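Local atomic coordinates of peroxisomal fatty acid beta-oxidation multifunctional protein MFP2 (Arabidopsis thaliana, PDB entry 2WTB), a protein that catalyses the hydration of long-chain enoyl-CoAs and the NAD-dependent oxidation of 3-hydroxyacyl-CoAs in peroxisomal fatty acid beta-oxidation. Residues A[486-500]-A[647-661]. Numbering follows the deposited sequence.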
# COMPACT_ATOMS: atom_id res chain seq x y z
N THR A 486 0.01 6.87 4.43
CA THR A 486 0.17 5.83 5.45
C THR A 486 1.20 6.28 6.47
O THR A 486 2.40 6.30 6.19
CB THR A 486 0.59 4.48 4.84
OG1 THR A 486 -0.51 3.92 4.12
CG2 THR A 486 1.03 3.51 5.92
N PRO A 487 0.73 6.65 7.67
CA PRO A 487 1.58 7.23 8.71
C PRO A 487 2.26 6.17 9.55
O PRO A 487 1.65 5.17 9.90
CB PRO A 487 0.58 7.99 9.60
CG PRO A 487 -0.77 7.86 8.92
CD PRO A 487 -0.68 6.64 8.07
N VAL A 488 3.53 6.41 9.87
CA VAL A 488 4.21 5.68 10.93
C VAL A 488 4.72 6.69 11.95
O VAL A 488 5.24 7.74 11.58
CB VAL A 488 5.37 4.82 10.40
CG1 VAL A 488 4.84 3.60 9.67
CG2 VAL A 488 6.28 5.64 9.50
N VAL A 489 4.55 6.38 13.23
CA VAL A 489 5.01 7.27 14.29
C VAL A 489 6.39 6.86 14.77
O VAL A 489 6.55 5.88 15.49
CB VAL A 489 4.03 7.29 15.48
CG1 VAL A 489 4.57 8.15 16.60
CG2 VAL A 489 2.66 7.79 15.03
N VAL A 490 7.40 7.63 14.37
CA VAL A 490 8.78 7.31 14.72
C VAL A 490 9.36 8.30 15.72
O VAL A 490 8.81 9.38 15.92
CB VAL A 490 9.68 7.24 13.47
CG1 VAL A 490 9.16 6.19 12.50
CG2 VAL A 490 9.77 8.60 12.79
N GLY A 491 10.46 7.91 16.35
CA GLY A 491 11.09 8.73 17.37
C GLY A 491 12.13 9.68 16.80
O GLY A 491 12.57 9.53 15.67
N ASN A 492 12.52 10.67 17.60
CA ASN A 492 13.49 11.66 17.17
C ASN A 492 14.92 11.15 17.28
O ASN A 492 15.42 10.90 18.38
CB ASN A 492 13.32 12.97 17.95
CG ASN A 492 14.17 14.10 17.40
OD1 ASN A 492 14.98 13.90 16.50
ND2 ASN A 492 13.98 15.29 17.94
N CYS A 493 15.57 11.00 16.14
CA CYS A 493 16.97 10.57 16.08
C CYS A 493 17.50 10.79 14.67
O CYS A 493 16.74 11.10 13.75
CB CYS A 493 17.09 9.10 16.47
SG CYS A 493 16.35 7.96 15.27
N THR A 494 18.80 10.62 14.51
CA THR A 494 19.44 10.79 13.21
C THR A 494 18.76 9.97 12.12
O THR A 494 18.84 8.75 12.11
CB THR A 494 20.93 10.40 13.28
OG1 THR A 494 21.57 11.12 14.34
CG2 THR A 494 21.62 10.70 11.96
N GLY A 495 18.07 10.65 11.21
CA GLY A 495 17.44 10.00 10.07
C GLY A 495 16.15 9.27 10.41
O GLY A 495 15.66 8.47 9.61
N PHE A 496 15.61 9.53 11.59
CA PHE A 496 14.38 8.90 12.05
C PHE A 496 14.37 7.39 11.79
O PHE A 496 15.14 6.65 12.39
CB PHE A 496 13.17 9.57 11.39
CG PHE A 496 13.24 11.07 11.36
CD1 PHE A 496 13.59 11.78 12.50
CD2 PHE A 496 12.96 11.76 10.20
CE1 PHE A 496 13.66 13.16 12.48
CE2 PHE A 496 13.03 13.15 10.17
CZ PHE A 496 13.38 13.84 11.31
N ALA A 497 13.49 6.94 10.89
CA ALA A 497 13.36 5.52 10.60
C ALA A 497 13.77 5.17 9.17
O ALA A 497 14.67 4.36 8.95
CB ALA A 497 11.95 5.04 10.88
N VAL A 498 13.09 5.77 8.20
CA VAL A 498 13.28 5.43 6.79
C VAL A 498 14.70 5.68 6.28
O VAL A 498 15.38 4.75 5.84
CB VAL A 498 12.28 6.18 5.89
CG1 VAL A 498 12.51 5.83 4.43
CG2 VAL A 498 10.85 5.87 6.30
N ASN A 499 15.14 6.93 6.35
CA ASN A 499 16.47 7.29 5.86
C ASN A 499 17.60 6.65 6.65
O ASN A 499 18.60 6.23 6.07
CB ASN A 499 16.63 8.81 5.84
CG ASN A 499 15.80 9.46 4.75
OD1 ASN A 499 15.73 10.69 4.66
ND2 ASN A 499 15.17 8.64 3.92
N ARG A 500 17.45 6.57 7.97
CA ARG A 500 18.46 5.93 8.80
C ARG A 500 18.56 4.44 8.49
O ARG A 500 19.63 3.84 8.58
CB ARG A 500 18.14 6.12 10.29
CG ARG A 500 19.11 5.38 11.20
CD ARG A 500 18.66 5.41 12.65
NE ARG A 500 19.52 4.58 13.49
CZ ARG A 500 19.31 4.36 14.78
NH1 ARG A 500 18.26 4.90 15.38
NH2 ARG A 500 20.15 3.59 15.46
N ILE A 647 12.94 3.46 18.66
CA ILE A 647 12.63 4.47 17.65
C ILE A 647 11.37 4.09 16.89
O ILE A 647 10.56 4.95 16.54
CB ILE A 647 13.79 4.66 16.67
CG1 ILE A 647 15.03 5.17 17.40
CG2 ILE A 647 13.40 5.62 15.55
CD1 ILE A 647 14.84 6.54 18.00
N ALA A 648 11.21 2.80 16.63
CA ALA A 648 10.01 2.29 15.97
C ALA A 648 9.17 1.52 16.98
O ALA A 648 9.70 0.78 17.81
CB ALA A 648 10.38 1.40 14.80
N VAL A 649 7.86 1.70 16.89
CA VAL A 649 6.94 1.10 17.85
C VAL A 649 6.95 -0.42 17.77
O VAL A 649 6.96 -1.11 18.79
CB VAL A 649 5.50 1.58 17.61
CG1 VAL A 649 4.51 0.70 18.36
CG2 VAL A 649 5.36 3.04 18.03
N LYS A 650 6.95 -0.94 16.55
CA LYS A 650 6.86 -2.38 16.33
C LYS A 650 7.52 -2.76 15.01
O LYS A 650 7.57 -1.95 14.08
CB LYS A 650 5.39 -2.81 16.33
CG LYS A 650 4.58 -2.22 15.19
CD LYS A 650 3.11 -2.57 15.31
CE LYS A 650 2.38 -1.61 16.25
NZ LYS A 650 2.27 -0.25 15.66
N ALA A 651 8.02 -3.99 14.93
CA ALA A 651 8.70 -4.46 13.74
C ALA A 651 7.88 -4.22 12.47
O ALA A 651 8.40 -3.77 11.45
CB ALA A 651 9.04 -5.94 13.87
N ALA A 652 6.58 -4.50 12.56
CA ALA A 652 5.70 -4.38 11.40
C ALA A 652 5.66 -2.97 10.83
O ALA A 652 5.32 -2.77 9.66
CB ALA A 652 4.29 -4.85 11.75
N ASP A 653 6.01 -1.98 11.65
CA ASP A 653 6.08 -0.60 11.18
C ASP A 653 7.32 -0.39 10.31
O ASP A 653 7.26 0.30 9.29
CB ASP A 653 6.09 0.38 12.36
CG ASP A 653 4.70 0.61 12.94
OD1 ASP A 653 3.70 0.24 12.28
OD2 ASP A 653 4.61 1.18 14.04
N LEU A 654 8.43 -1.01 10.70
CA LEU A 654 9.65 -0.96 9.91
C LEU A 654 9.44 -1.59 8.54
O LEU A 654 9.97 -1.10 7.53
CB LEU A 654 10.79 -1.66 10.65
CG LEU A 654 11.32 -0.96 11.90
CD1 LEU A 654 12.57 -1.66 12.41
CD2 LEU A 654 11.60 0.51 11.61
N ASP A 655 8.66 -2.66 8.50
CA ASP A 655 8.33 -3.33 7.24
C ASP A 655 7.65 -2.37 6.27
O ASP A 655 8.14 -2.14 5.17
CB ASP A 655 7.44 -4.55 7.50
CG ASP A 655 8.17 -5.67 8.22
OD1 ASP A 655 9.41 -5.76 8.07
OD2 ASP A 655 7.52 -6.45 8.93
N ILE A 656 6.52 -1.82 6.69
CA ILE A 656 5.78 -0.85 5.88
C ILE A 656 6.66 0.33 5.49
O ILE A 656 6.57 0.83 4.36
CB ILE A 656 4.51 -0.34 6.60
CG1 ILE A 656 3.28 -1.15 6.19
CG2 ILE A 656 4.25 1.12 6.27
CD1 ILE A 656 3.47 -2.64 6.30
N ALA A 657 7.51 0.77 6.41
CA ALA A 657 8.37 1.92 6.15
C ALA A 657 9.31 1.65 4.98
O ALA A 657 9.32 2.40 4.01
CB ALA A 657 9.15 2.29 7.40
N GLY A 658 10.10 0.59 5.09
CA GLY A 658 11.02 0.22 4.03
C GLY A 658 10.27 -0.02 2.73
O GLY A 658 10.70 0.41 1.66
N ILE A 659 9.15 -0.72 2.83
CA ILE A 659 8.33 -1.03 1.67
C ILE A 659 7.82 0.23 0.98
O ILE A 659 7.99 0.40 -0.23
CB ILE A 659 7.11 -1.89 2.06
CG1 ILE A 659 7.53 -3.34 2.28
CG2 ILE A 659 6.02 -1.80 0.99
CD1 ILE A 659 6.41 -4.24 2.77
N MET A 660 7.21 1.12 1.75
CA MET A 660 6.50 2.26 1.20
C MET A 660 7.40 3.47 0.99
O MET A 660 7.03 4.43 0.31
CB MET A 660 5.33 2.63 2.11
CG MET A 660 4.10 3.14 1.38
SD MET A 660 2.61 2.95 2.38
CE MET A 660 2.75 1.22 2.85
N GLY A 661 8.59 3.43 1.58
CA GLY A 661 9.53 4.53 1.46
C GLY A 661 10.66 4.23 0.50
O GLY A 661 11.18 5.13 -0.16
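I647 CD1 packs against C493 SG at 3.4 Å, beside the edge strand 486-491 of the Rossmann-type NAD-binding domain. This strand pairs with 459-464. Helix 651-661 crosses it at 124°, with the axes 9.3 Å apart. One backbone hydrogen bond joins the segments, from G491 N to I647 O at 3.0 Å. It is bent (138° at the hydrogen) but lies in the carbonyl plane, on a lone pair. The CA of V490 also touches this oxygen, as a CA-H...O contact. I647 CG2 is anti to the backbone N (CG1 at chi1 -63°) and reaches F496 O at 3.8 Å. R500 extends across I647 at about a right angle. I647 CG1 sits at the edge of its guanidinium, 3.8 Å from NH1, while E638 and E645 take the charge in salt bridges. Farther along, V498 CG2 meets A657 CB at 4.1 Å, and V488 CG1 lies over the first turn of the helix, near D653 O. At the start of the strand, T486 CG2 faces I656 CG2 at 4.0 Å, the two side chains crossing at about a right angle. T486 OG1 is hydrogen-bonded to Q293 OE1. M660 SD comes to 3.5 Å from T486 CB.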